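Polyhedrin (Antheraea mylitta cypovirus 4, PDB 5A9C) builds the micron-scale crystals, or polyhedra, that form the occlusion bodies of this insect virus and probably shelter its particles between hosts. Local coordinates at residues R39-A44 and Y51-Y56; F58-K63 and A167-N172; G81-F86 and I197-Q202; A95-T100 and N144-L149. All coordinates share one frame; numbering follows the deposited sequence.

In the fold
From the N terminus, interaction 1 closes first, folding the chain into the short hairpin of strands 38-45 and 51-58. Interaction 2 opens directly after it and closes a long loop, bringing helix 165-172 back to the turn at residues 59-60. Within that loop lies interaction 4, which pairs strands 96-100 and 145-151 in the three-stranded sheet. Interaction 3 starts on strand 81-87 and ends at 197-202, so it crosses interaction 2 and encloses interaction 4. Val40 and Val42 of interaction 1 and Phe86 of interaction 3 pack on Val148 of interaction 4, joining the two sheets face to face as a beta sandwich, while interaction 3 lays segment 197-202 against strand 81-87.

Interaction 1: R39-A44 and Y51-Y56; sequences RVVVFA and YKAFDY
Val40 to Ala44 pair with Lys52 to Tyr56 as the two arms of an antiparallel beta hairpin, their directions 165° apart. Val40 with Tyr56, Val42 with Phe54 and Ala44 with Lys52 are the hydrogen-bonded pairs, each joined by two backbone bonds; the shortest, Ala44 N to Lys52 O, measures 2.7 Å. The tight face carries Val41, Phe43, Ala53 and Asp55. There Phe43 CD1 rests 3.9 Å from Ala53 CB, Val41 CG1 lies over one face of the Phe43 ring, and Val188 of helix 185-195 packs on that ring too. On the face of Val40, Val42, Phe54 and Tyr56 the two arms meet more loosely: the nearest side-chain approach of Val42 to Phe54 is CB to CB, 4.3 Å, and much of the packing there is supplied by Leu62, Val64 and Leu66 of strand 61-66. Lys52, partly exposed, leads away from the first arm, and its NZ is held by the carbonyls of Glu70 and Leu72. Back on the tight face, Arg39 starts with CG anti to the backbone N (chi1 -166°) and runs extended to meet Asp55 at a slant, the guanidinium and carboxylate planes 27° apart. It grips side-on: Arg39 NE bonds Asp55 OD1 at 3.0 Å on the syn lone pair, and NH2 bonds OD2 at 2.7 Å, an oxygen that Tyr191 OH also reaches.

Interaction 2: F58-K63 and A167-N172; sequences FPDYLK and AQTLTN
Asp60 and Thr169 bring the turn between strands 51-58 and 61-66 against the last turns of helix 165-172, a helix that lies against this turn at one end of the polyhedrin beta sandwich. Asp60 CA and Thr169 CA, 6.5 Å apart, are the closest CA pair between the two segments. The Asp60 side chain can be followed outward. Asp60 CB points at the helix and touches Thr169 CG2 at 3.6 Å; Asp60 CG, beside the backbone N with chi1 -66°, meets the same methyl at 3.6 Å. The two oxygens then part. OD1 goes to Arg160, whose NH1 forms a salt bridge with it. Asp60 OD2 heads for the carbonyl end of the helix and stops 3.4 Å from Thr169 O; both are acceptors, so this approach is not a bond, and the arginine probably offsets the negative charge there. Pro59 adds an apolar edge, Pro59 CG lying 3.5 Å from Asn172 O. Asn173, just past the helix, ties the turn down by bonding Asp60 N with OD1 and Tyr61 O with ND2. The trimer covers the contact as well: Leu170 of a neighbouring subunit packs on Tyr61, and Lys63 NZ bonds Leu170 O of that subunit. Tyr61 places CG between its backbone N and carbonyl carbon (chi1 62°), which swings the ring back toward the helix. Thr169 CG2 sits at the ring edge, 4.1 Å from Tyr61 CE2, and Tyr61 OH touches Leu170 CD2 at 3.5 Å.

Interaction 3: G81-F86 and I197-Q202; sequences GVIVSF and IAYIDQ
Ser85 OG donates a 2.7 Å hydrogen bond to Ala198 O, the one clear hydrogen bond between residues 81-86 and 197-202. With OG anti to the backbone N (chi1 177°), the hydroxyl is aimed at the carbonyl, which it meets at a bent 122° C=O...donor angle, tilted 22° from the carbonyl plane. The Ala198 methyl, CB, lies 3.6 Å from Ser85 OG. Two residues earlier, on the same face, Ile83 supplies the apolar part: Ile83 CG2 approaches Tyr199 CD1 obliquely at 4.2 Å and Ile200 CG1 at 4.5 Å. The next shell fixes these groups. Asn87 uses both ends of its amide, ND2 giving to Ser85 OG while OD1 accepts from Ala198 N. The Tyr199 ring stands edge-to-face with Phe43, and its OH bonds Glu185 OE2 on helix 185-195. Ser85 and Ile83 are set by backbone bonds to Val41 and Phe43 of the neighbouring sheet strand. The segment is therefore laid over the face of the six-stranded sheet rather than added at its edge, and the Ser85 hydroxyl, accepting from Asn87 and giving to Ala198, has its proton direction set.

Interaction 4: A95-T100 and N144-L149; sequences ARVEAT and NTVKVL
Thr100 O is gripped from opposite faces of its carbonyl plane, by Thr145 N at 2.8 Å and by Asn144 ND2 at 2.7 Å; the ND2 donor stands 46° out of that plane. Beside it Thr100 OG1 donates to Thr145 OG1 at 2.7 Å, and the Thr145 hydroxyl is in turn bonded to Asn101 O. These bonds finish one end of an antiparallel pairing in the three-stranded sheet of the sandwich, where 96-100 is one of the two outer strands; residues 96-100 and 145-149 run 156° apart. Glu98 and Lys147, a hydrogen-bonded pair, lie side by side and point the same way. Lys147 bends at chi3, Lys147 CD passing 3.6 Å from Thr100 CG2, and Lys147 NZ meets Glu98 OE2 at 2.8 Å on the anti side, 33° out of the carboxylate plane. Ala115 O takes a second bond from NZ, Asn106 ND2 bonds Glu98 OE2, Gly117 N bonds OE1, and Trp116 makes cation-pi contacts with both Lys147 and Arg96. On the other face Val97 CG2 meets Val148 CG2 at 4.2 Å. At the far end Arg96, its NE bonded to Arg94 O, has Leu149 CD2 over one guanidinium face, 3.8 Å from Arg96 NE.

Interaction 1: R39-A44 and Y51-Y56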
loop_
_atom_site.group_PDB
_atom_site.type_symbol
_atom_site.label_atom_id
_atom_site.label_comp_id
_atom_site.label_asym_id
_atom_site.label_seq_id
_atom_site.Cartn_x
_atom_site.Cartn_y
_atom_site.Cartn_z
ATOM N N ARG A 39 -2.261 -8.970 15.268
ATOM C CA ARG A 39 -3.323 -9.454 14.404
ATOM C C ARG A 39 -4.597 -8.661 14.606
ATOM O O ARG A 39 -5.153 -8.620 15.705
ATOM C CB ARG A 39 -3.582 -10.943 14.644
ATOM C CG ARG A 39 -4.434 -11.596 13.565
ATOM C CD ARG A 39 -4.393 -13.106 13.691
ATOM N NE ARG A 39 -4.991 -13.770 12.538
ATOM C CZ ARG A 39 -4.853 -15.065 12.276
ATOM N NH1 ARG A 39 -4.129 -15.833 13.082
ATOM N NH2 ARG A 39 -5.429 -15.594 11.205
ATOM N N VAL A 40 -5.050 -8.020 13.536
ATOM C CA VAL A 40 -6.299 -7.277 13.565
ATOM C C VAL A 40 -7.236 -7.874 12.534
ATOM O O VAL A 40 -6.845 -8.112 11.391
ATOM C CB VAL A 40 -6.077 -5.783 13.268
ATOM C CG1 VAL A 40 -7.412 -5.066 13.109
ATOM C CG2 VAL A 40 -5.268 -5.144 14.379
ATOM N N VAL A 41 -8.467 -8.143 12.948
ATOM C CA VAL A 41 -9.451 -8.708 12.044
ATOM C C VAL A 41 -10.727 -7.885 12.054
ATOM O O VAL A 41 -11.250 -7.537 13.115
ATOM C CB VAL A 41 -9.788 -10.163 12.409
ATOM C CG1 VAL A 41 -10.734 -10.759 11.375
ATOM C CG2 VAL A 41 -8.510 -10.994 12.520
ATOM N N VAL A 42 -11.218 -7.572 10.861
ATOM C CA VAL A 42 -12.492 -6.893 10.708
ATOM C C VAL A 42 -13.515 -7.900 10.191
ATOM O O VAL A 42 -13.422 -8.364 9.052
ATOM C CB VAL A 42 -12.387 -5.710 9.728
ATOM C CG1 VAL A 42 -13.729 -4.992 9.611
ATOM C CG2 VAL A 42 -11.296 -4.745 10.173
ATOM N N PHE A 43 -14.476 -8.253 11.039
ATOM C CA PHE A 43 -15.514 -9.211 10.674
ATOM C C PHE A 43 -16.755 -8.465 10.216
ATOM O O PHE A 43 -17.393 -7.789 11.017
ATOM C CB PHE A 43 -15.907 -10.069 11.880
ATOM C CG PHE A 43 -14.823 -10.975 12.379
ATOM C CD1 PHE A 43 -14.599 -12.204 11.781
ATOM C CD2 PHE A 43 -14.054 -10.619 13.478
ATOM C CE1 PHE A 43 -13.615 -13.051 12.253
ATOM C CE2 PHE A 43 -13.070 -11.460 13.954
ATOM C CZ PHE A 43 -12.853 -12.682 13.343
ATOM N N ALA A 44 -17.104 -8.593 8.940
ATOM C CA ALA A 44 -18.315 -7.965 8.416
ATOM C C ALA A 44 -19.507 -8.913 8.521
ATOM O O ALA A 44 -19.430 -10.063 8.089
ATOM C CB ALA A 44 -18.109 -7.523 6.970
ATOM N N TYR A 51 -20.739 -13.966 6.885
ATOM C CA TYR A 51 -19.738 -13.003 7.329
ATOM C C TYR A 51 -18.584 -12.963 6.340
ATOM O O TYR A 51 -18.323 -13.938 5.634
ATOM C CB TYR A 51 -19.178 -13.392 8.701
ATOM C CG TYR A 51 -20.083 -13.109 9.883
ATOM C CD1 TYR A 51 -21.204 -13.894 10.131
ATOM C CD2 TYR A 51 -19.799 -12.072 10.766
ATOM C CE1 TYR A 51 -22.026 -13.643 11.218
ATOM C CE2 TYR A 51 -20.615 -11.817 11.860
ATOM C CZ TYR A 51 -21.727 -12.603 12.078
ATOM O OH TYR A 51 -22.540 -12.351 13.160
ATOM N N LYS A 52 -17.891 -11.833 6.293
ATOM C CA LYS A 52 -16.632 -11.748 5.566
ATOM C C LYS A 52 -15.575 -11.131 6.468
ATOM O O LYS A 52 -15.812 -10.105 7.104
ATOM C CB LYS A 52 -16.776 -10.940 4.276
ATOM C CG LYS A 52 -15.507 -10.934 3.434
ATOM C CD LYS A 52 -15.787 -10.656 1.964
ATOM C CE LYS A 52 -16.271 -9.237 1.730
ATOM N NZ LYS A 52 -16.539 -8.985 0.280
ATOM N N ALA A 53 -14.411 -11.765 6.526
ATOM C CA ALA A 53 -13.355 -11.314 7.420
ATOM C C ALA A 53 -12.175 -10.730 6.655
ATOM O O ALA A 53 -11.708 -11.308 5.675
ATOM C CB ALA A 53 -12.894 -12.462 8.314
ATOM N N PHE A 54 -11.718 -9.566 7.104
ATOM C CA PHE A 54 -10.475 -8.983 6.619
ATOM C C PHE A 54 -9.423 -9.149 7.707
ATOM O O PHE A 54 -9.430 -8.435 8.712
ATOM C CB PHE A 54 -10.674 -7.512 6.255
ATOM C CG PHE A 54 -11.737 -7.293 5.216
ATOM C CD1 PHE A 54 -13.070 -7.195 5.581
ATOM C CD2 PHE A 54 -11.410 -7.221 3.872
ATOM C CE1 PHE A 54 -14.053 -7.009 4.629
ATOM C CE2 PHE A 54 -12.389 -7.035 2.916
ATOM C CZ PHE A 54 -13.711 -6.930 3.294
ATOM N N ASP A 55 -8.527 -10.107 7.493
ATOM C CA ASP A 55 -7.595 -10.569 8.516
ATOM C C ASP A 55 -6.179 -10.072 8.236
ATOM O O ASP A 55 -5.560 -10.471 7.250
ATOM C CB ASP A 55 -7.615 -12.096 8.538
ATOM C CG ASP A 55 -6.879 -12.681 9.724
ATOM O OD1 ASP A 55 -6.104 -11.956 10.377
ATOM O OD2 ASP A 55 -7.078 -13.884 9.988
ATOM N N TYR A 56 -5.672 -9.204 9.108
ATOM C CA TYR A 56 -4.359 -8.598 8.915
ATOM C C TYR A 56 -3.369 -9.057 9.980
ATOM O O TYR A 56 -3.644 -8.961 11.173
ATOM C CB TYR A 56 -4.450 -7.069 8.958
ATOM C CG TYR A 56 -5.455 -6.468 7.999
ATOM C CD1 TYR A 56 -6.776 -6.282 8.379
ATOM C CD2 TYR A 56 -5.079 -6.084 6.718
ATOM C CE1 TYR A 56 -7.699 -5.731 7.515
ATOM C CE2 TYR A 56 -5.995 -5.534 5.839
ATOM C CZ TYR A 56 -7.306 -5.360 6.245
ATOM O OH TYR A 56 -8.223 -4.813 5.380
#

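Interaction 2: F58-K63 and A167-N172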
loop_
_atom_site.group_PDB
_atom_site.type_symbol
_atom_site.label_atom_id
_atom_site.label_comp_id
_atom_site.label_asym_id
_atom_site.label_seq_id
_atom_site.Cartn_x
_atom_site.Cartn_y
_atom_site.Cartn_z
ATOM N N PHE A 58 0.696 -8.279 11.077
ATOM C CA PHE A 58 1.671 -7.210 10.874
ATOM C C PHE A 58 2.495 -7.024 12.143
ATOM O O PHE A 58 1.978 -7.192 13.245
ATOM C CB PHE A 58 0.942 -5.905 10.557
ATOM C CG PHE A 58 0.018 -5.452 11.654
ATOM C CD1 PHE A 58 -1.228 -6.041 11.815
ATOM C CD2 PHE A 58 0.399 -4.455 12.533
ATOM C CE1 PHE A 58 -2.078 -5.636 12.828
ATOM C CE2 PHE A 58 -0.447 -4.042 13.547
ATOM C CZ PHE A 58 -1.690 -4.635 13.693
ATOM N N PRO A 59 3.777 -6.665 11.992
ATOM C CA PRO A 59 4.691 -6.563 13.136
ATOM C C PRO A 59 4.759 -5.202 13.837
ATOM O O PRO A 59 5.119 -5.168 15.015
ATOM C CB PRO A 59 6.049 -6.884 12.513
ATOM C CG PRO A 59 5.930 -6.377 11.118
ATOM C CD PRO A 59 4.495 -6.628 10.705
ATOM N N ASP A 60 4.433 -4.111 13.150
ATOM C CA ASP A 60 4.670 -2.784 13.724
ATOM C C ASP A 60 3.450 -1.867 13.763
ATOM O O ASP A 60 3.135 -1.286 14.804
ATOM C CB ASP A 60 5.822 -2.091 12.993
ATOM C CG ASP A 60 7.146 -2.798 13.200
ATOM O OD1 ASP A 60 7.555 -2.957 14.370
ATOM O OD2 ASP A 60 7.772 -3.192 12.196
ATOM N N TYR A 61 2.774 -1.722 12.629
ATOM C CA TYR A 61 1.597 -0.865 12.565
ATOM C C TYR A 61 0.684 -1.259 11.416
ATOM O O TYR A 61 1.118 -1.847 10.423
ATOM C CB TYR A 61 1.997 0.610 12.436
ATOM C CG TYR A 61 2.777 0.916 11.180
ATOM C CD1 TYR A 61 2.127 1.269 10.003
ATOM C CD2 TYR A 61 4.163 0.839 11.166
ATOM C CE1 TYR A 61 2.838 1.539 8.848
ATOM C CE2 TYR A 61 4.883 1.108 10.017
ATOM C CZ TYR A 61 4.216 1.456 8.861
ATOM O OH TYR A 61 4.931 1.726 7.716
ATOM N N LEU A 62 -0.591 -0.930 11.564
ATOM C CA LEU A 62 -1.577 -1.236 10.547
ATOM C C LEU A 62 -2.483 -0.035 10.316
ATOM O O LEU A 62 -3.078 0.491 11.257
ATOM C CB LEU A 62 -2.416 -2.443 10.971
ATOM C CG LEU A 62 -3.615 -2.786 10.085
ATOM C CD1 LEU A 62 -3.161 -3.317 8.732
ATOM C CD2 LEU A 62 -4.517 -3.794 10.781
ATOM N N LYS A 63 -2.565 0.398 9.063
ATOM C CA LYS A 63 -3.515 1.420 8.647
ATOM C C LYS A 63 -4.473 0.809 7.634
ATOM O O LYS A 63 -4.053 0.357 6.568
ATOM C CB LYS A 63 -2.786 2.613 8.023
ATOM C CG LYS A 63 -1.830 3.322 8.964
ATOM C CD LYS A 63 -1.043 4.402 8.237
ATOM C CE LYS A 63 -0.285 3.818 7.054
ATOM N NZ LYS A 63 0.506 4.849 6.333
ATOM N N ALA A 167 13.539 3.584 10.845
ATOM C CA ALA A 167 13.959 3.058 9.553
ATOM C C ALA A 167 13.647 1.571 9.425
ATOM O O ALA A 167 13.017 1.142 8.459
ATOM C CB ALA A 167 15.443 3.313 9.331
ATOM N N GLN A 168 14.090 0.786 10.403
ATOM C CA GLN A 168 13.839 -0.651 10.388
ATOM C C GLN A 168 12.345 -0.940 10.451
ATOM O O GLN A 168 11.847 -1.824 9.758
ATOM C CB GLN A 168 14.552 -1.346 11.551
ATOM C CG GLN A 168 14.292 -2.845 11.614
ATOM C CD GLN A 168 15.039 -3.531 12.744
ATOM O OE1 GLN A 168 15.390 -2.905 13.744
ATOM N NE2 GLN A 168 15.287 -4.826 12.587
ATOM N N THR A 169 11.635 -0.189 11.286
ATOM C CA THR A 169 10.195 -0.357 11.442
ATOM C C THR A 169 9.464 -0.178 10.115
ATOM O O THR A 169 8.563 -0.944 9.780
ATOM C CB THR A 169 9.629 0.638 12.472
ATOM O OG1 THR A 169 10.123 0.309 13.776
ATOM C CG2 THR A 169 8.108 0.589 12.484
ATOM N N LEU A 170 9.861 0.841 9.363
ATOM C CA LEU A 170 9.246 1.135 8.075
ATOM C C LEU A 170 9.447 -0.013 7.088
ATOM O O LEU A 170 8.505 -0.440 6.417
ATOM C CB LEU A 170 9.814 2.442 7.512
ATOM C CG LEU A 170 9.322 2.938 6.151
ATOM C CD1 LEU A 170 9.990 2.164 5.030
ATOM C CD2 LEU A 170 7.806 2.840 6.051
ATOM N N THR A 171 10.675 -0.514 7.009
ATOM C CA THR A 171 11.023 -1.559 6.050
ATOM C C THR A 171 10.646 -2.953 6.545
ATOM O O THR A 171 10.498 -3.883 5.752
ATOM C CB THR A 171 12.529 -1.533 5.726
ATOM O OG1 THR A 171 13.282 -1.784 6.920
ATOM C CG2 THR A 171 12.926 -0.179 5.165
ATOM N N ASN A 172 10.489 -3.091 7.856
ATOM C CA ASN A 172 10.187 -4.380 8.471
ATOM C C ASN A 172 8.693 -4.685 8.486
ATOM O O ASN A 172 8.283 -5.837 8.641
ATOM C CB ASN A 172 10.734 -4.408 9.899
ATOM C CG ASN A 172 10.401 -5.689 10.629
ATOM O OD1 ASN A 172 9.360 -5.796 11.277
ATOM N ND2 ASN A 172 11.291 -6.669 10.537
#

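Interaction 3: G81-F86 and I197-Q202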
loop_
_atom_site.group_PDB
_atom_site.type_symbol
_atom_site.label_atom_id
_atom_site.label_comp_id
_atom_site.label_asym_id
_atom_site.label_seq_id
_atom_site.Cartn_x
_atom_site.Cartn_y
_atom_site.Cartn_z
ATOM N N GLY A 81 -22.856 -4.278 10.009
ATOM C CA GLY A 81 -21.862 -3.762 10.926
ATOM C C GLY A 81 -20.617 -4.615 10.878
ATOM O O GLY A 81 -20.561 -5.596 10.134
ATOM N N VAL A 82 -19.617 -4.238 11.667
ATOM C CA VAL A 82 -18.381 -5.005 11.758
ATOM C C VAL A 82 -17.971 -5.247 13.200
ATOM O O VAL A 82 -18.248 -4.438 14.085
ATOM C CB VAL A 82 -17.202 -4.309 11.030
ATOM C CG1 VAL A 82 -17.422 -4.317 9.524
ATOM C CG2 VAL A 82 -17.004 -2.885 11.550
ATOM N N ILE A 83 -17.318 -6.378 13.431
ATOM C CA ILE A 83 -16.639 -6.617 14.691
ATOM C C ILE A 83 -15.162 -6.432 14.406
ATOM O O ILE A 83 -14.593 -7.141 13.573
ATOM C CB ILE A 83 -16.880 -8.042 15.232
ATOM C CG1 ILE A 83 -18.366 -8.273 15.527
ATOM C CG2 ILE A 83 -16.047 -8.285 16.485
ATOM C CD1 ILE A 83 -19.210 -8.545 14.299
ATOM N N VAL A 84 -14.546 -5.458 15.064
ATOM C CA VAL A 84 -13.126 -5.217 14.877
ATOM C C VAL A 84 -12.358 -5.836 16.037
ATOM O O VAL A 84 -12.555 -5.465 17.195
ATOM C CB VAL A 84 -12.801 -3.714 14.753
ATOM C CG1 VAL A 84 -11.318 -3.521 14.469
ATOM C CG2 VAL A 84 -13.627 -3.085 13.644
ATOM N N SER A 85 -11.500 -6.796 15.711
ATOM C CA SER A 85 -10.751 -7.549 16.706
ATOM C C SER A 85 -9.288 -7.117 16.718
ATOM O O SER A 85 -8.592 -7.253 15.715
ATOM C CB SER A 85 -10.853 -9.045 16.402
ATOM O OG SER A 85 -10.075 -9.816 17.302
ATOM N N PHE A 86 -8.831 -6.590 17.854
ATOM C CA PHE A 86 -7.445 -6.145 18.014
ATOM C C PHE A 86 -6.675 -7.153 18.861
ATOM O O PHE A 86 -7.091 -7.472 19.972
ATOM C CB PHE A 86 -7.393 -4.793 18.737
ATOM C CG PHE A 86 -7.967 -3.642 17.956
ATOM C CD1 PHE A 86 -9.319 -3.349 18.016
ATOM C CD2 PHE A 86 -7.141 -2.822 17.203
ATOM C CE1 PHE A 86 -9.845 -2.275 17.311
ATOM C CE2 PHE A 86 -7.655 -1.746 16.499
ATOM C CZ PHE A 86 -9.011 -1.470 16.553
ATOM N N ILE A 197 -7.921 -15.283 18.472
ATOM C CA ILE A 197 -8.243 -13.865 18.338
ATOM C C ILE A 197 -9.597 -13.552 18.968
ATOM O O ILE A 197 -10.488 -14.396 18.995
ATOM C CB ILE A 197 -8.268 -13.417 16.863
ATOM C CG1 ILE A 197 -9.212 -14.309 16.056
ATOM C CG2 ILE A 197 -6.855 -13.412 16.276
ATOM C CD1 ILE A 197 -9.352 -13.902 14.605
ATOM N N ALA A 198 -9.748 -12.335 19.474
ATOM C CA ALA A 198 -10.998 -11.934 20.101
ATOM C C ALA A 198 -12.147 -11.944 19.104
ATOM O O ALA A 198 -11.980 -11.561 17.946
ATOM C CB ALA A 198 -10.861 -10.555 20.725
ATOM N N TYR A 199 -13.311 -12.397 19.561
ATOM C CA TYR A 199 -14.539 -12.285 18.783
ATOM C C TYR A 199 -15.731 -12.147 19.723
ATOM O O TYR A 199 -15.742 -12.714 20.812
ATOM C CB TYR A 199 -14.727 -13.481 17.839
ATOM C CG TYR A 199 -16.029 -13.425 17.070
ATOM C CD1 TYR A 199 -16.214 -12.508 16.041
ATOM C CD2 TYR A 199 -17.082 -14.279 17.382
ATOM C CE1 TYR A 199 -17.414 -12.451 15.340
ATOM C CE2 TYR A 199 -18.277 -14.226 16.690
ATOM C CZ TYR A 199 -18.440 -13.312 15.674
ATOM O OH TYR A 199 -19.640 -13.265 14.992
ATOM N N ILE A 200 -16.725 -11.378 19.294
ATOM C CA ILE A 200 -17.941 -11.172 20.074
ATOM C C ILE A 200 -19.107 -11.770 19.304
ATOM O O ILE A 200 -19.408 -11.327 18.194
ATOM C CB ILE A 200 -18.212 -9.672 20.291
ATOM C CG1 ILE A 200 -16.950 -8.974 20.802
ATOM C CG2 ILE A 200 -19.393 -9.462 21.246
ATOM C CD1 ILE A 200 -17.090 -7.473 20.912
ATOM N N ASP A 201 -19.753 -12.784 19.875
ATOM C CA ASP A 201 -20.835 -13.454 19.163
ATOM C C ASP A 201 -22.101 -12.598 19.131
ATOM O O ASP A 201 -22.149 -11.525 19.728
ATOM C CB ASP A 201 -21.099 -14.874 19.701
ATOM C CG ASP A 201 -21.876 -14.892 21.014
ATOM O OD1 ASP A 201 -22.428 -13.851 21.430
ATOM O OD2 ASP A 201 -21.948 -15.982 21.624
ATOM N N GLN A 202 -23.119 -13.076 18.424
ATOM C CA GLN A 202 -24.316 -12.274 18.181
ATOM C C GLN A 202 -25.124 -11.960 19.441
ATOM O O GLN A 202 -25.995 -11.089 19.421
ATOM C CB GLN A 202 -25.189 -12.928 17.106
ATOM C CG GLN A 202 -24.537 -12.911 15.730
ATOM C CD GLN A 202 -25.338 -13.656 14.679
ATOM O OE1 GLN A 202 -26.459 -14.101 14.929
ATOM N NE2 GLN A 202 -24.762 -13.793 13.491
#

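Interaction 4: A95-T100 and N144-L149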
loop_
_atom_site.group_PDB
_atom_site.type_symbol
_atom_site.label_atom_id
_atom_site.label_comp_id
_atom_site.label_asym_id
_atom_site.label_seq_id
_atom_site.Cartn_x
_atom_site.Cartn_y
_atom_site.Cartn_z
ATOM N N ALA A 95 -5.100 2.914 19.701
ATOM C CA ALA A 95 -5.916 2.041 18.865
ATOM C C ALA A 95 -7.271 2.693 18.612
ATOM O O ALA A 95 -7.891 3.229 19.535
ATOM C CB ALA A 95 -6.090 0.679 19.523
ATOM N N ARG A 96 -7.739 2.648 17.368
ATOM C CA ARG A 96 -8.974 3.349 17.027
ATOM C C ARG A 96 -9.661 2.835 15.765
ATOM O O ARG A 96 -9.049 2.176 14.923
ATOM C CB ARG A 96 -8.695 4.845 16.870
ATOM C CG ARG A 96 -7.852 5.173 15.655
ATOM C CD ARG A 96 -7.335 6.597 15.700
ATOM N NE ARG A 96 -6.308 6.774 16.719
ATOM C CZ ARG A 96 -5.604 7.889 16.879
ATOM N NH1 ARG A 96 -5.816 8.928 16.084
ATOM N NH2 ARG A 96 -4.684 7.964 17.832
ATOM N N VAL A 97 -10.944 3.162 15.654
ATOM C CA VAL A 97 -11.762 2.800 14.512
ATOM C C VAL A 97 -12.718 3.954 14.254
ATOM O O VAL A 97 -13.110 4.662 15.181
ATOM C CB VAL A 97 -12.611 1.530 14.800
ATOM C CG1 VAL A 97 -13.487 1.176 13.601
ATOM C CG2 VAL A 97 -11.722 0.355 15.171
ATOM N N GLU A 98 -13.084 4.160 13.000
ATOM C CA GLU A 98 -14.195 5.052 12.707
ATOM C C GLU A 98 -14.884 4.655 11.413
ATOM O O GLU A 98 -14.260 4.103 10.506
ATOM C CB GLU A 98 -13.757 6.524 12.692
ATOM C CG GLU A 98 -13.052 6.984 11.433
ATOM C CD GLU A 98 -12.648 8.447 11.505
ATOM O OE1 GLU A 98 -12.831 9.061 12.576
ATOM O OE2 GLU A 98 -12.151 8.984 10.493
ATOM N N ALA A 99 -16.187 4.901 11.356
ATOM C CA ALA A 99 -16.962 4.676 10.146
ATOM C C ALA A 99 -17.080 5.997 9.400
ATOM O O ALA A 99 -17.739 6.925 9.863
ATOM C CB ALA A 99 -18.334 4.133 10.485
ATOM N N THR A 100 -16.420 6.078 8.254
ATOM C CA THR A 100 -16.428 7.290 7.447
ATOM C C THR A 100 -17.481 7.158 6.351
ATOM O O THR A 100 -18.169 6.137 6.263
ATOM C CB THR A 100 -15.036 7.550 6.837
ATOM O OG1 THR A 100 -14.433 6.302 6.476
ATOM C CG2 THR A 100 -14.132 8.249 7.851
ATOM N N ASN A 144 -21.248 3.418 4.133
ATOM C CA ASN A 144 -20.228 3.661 5.147
ATOM C C ASN A 144 -18.926 2.986 4.728
ATOM O O ASN A 144 -18.945 1.966 4.041
ATOM C CB ASN A 144 -20.661 3.107 6.508
ATOM C CG ASN A 144 -21.151 4.183 7.459
ATOM O OD1 ASN A 144 -22.099 3.971 8.217
ATOM N ND2 ASN A 144 -20.505 5.340 7.432
ATOM N N THR A 145 -17.797 3.560 5.125
ATOM C CA THR A 145 -16.514 2.885 4.976
ATOM C C THR A 145 -15.883 2.712 6.349
ATOM O O THR A 145 -16.340 3.309 7.320
ATOM C CB THR A 145 -15.555 3.644 4.035
ATOM O OG1 THR A 145 -15.545 5.035 4.374
ATOM C CG2 THR A 145 -15.985 3.477 2.582
ATOM N N VAL A 146 -14.843 1.890 6.430
ATOM C CA VAL A 146 -14.218 1.593 7.712
ATOM C C VAL A 146 -12.724 1.911 7.723
ATOM O O VAL A 146 -11.992 1.552 6.802
ATOM C CB VAL A 146 -14.421 0.115 8.105
ATOM C CG1 VAL A 146 -13.677 -0.196 9.393
ATOM C CG2 VAL A 146 -15.909 -0.203 8.240
ATOM N N LYS A 147 -12.282 2.588 8.778
ATOM C CA LYS A 147 -10.874 2.907 8.971
ATOM C C LYS A 147 -10.407 2.333 10.296
ATOM O O LYS A 147 -11.086 2.479 11.312
ATOM C CB LYS A 147 -10.663 4.421 8.970
ATOM C CG LYS A 147 -10.848 5.078 7.618
ATOM C CD LYS A 147 -10.962 6.591 7.752
ATOM C CE LYS A 147 -9.780 7.191 8.500
ATOM N NZ LYS A 147 -9.996 8.643 8.765
ATOM N N VAL A 148 -9.257 1.666 10.284
ATOM C CA VAL A 148 -8.691 1.119 11.514
ATOM C C VAL A 148 -7.222 1.496 11.649
ATOM O O VAL A 148 -6.472 1.474 10.672
ATOM C CB VAL A 148 -8.820 -0.416 11.573
ATOM C CG1 VAL A 148 -8.266 -0.949 12.891
ATOM C CG2 VAL A 148 -10.273 -0.837 11.393
ATOM N N LEU A 149 -6.823 1.852 12.865
ATOM C CA LEU A 149 -5.420 2.094 13.180
ATOM C C LEU A 149 -4.997 1.279 14.395
ATOM O O LEU A 149 -5.641 1.325 15.442
ATOM C CB LEU A 149 -5.168 3.575 13.456
ATOM C CG LEU A 149 -3.776 3.891 14.012
ATOM C CD1 LEU A 149 -2.699 3.561 12.993
ATOM C CD2 LEU A 149 -3.675 5.345 14.438
#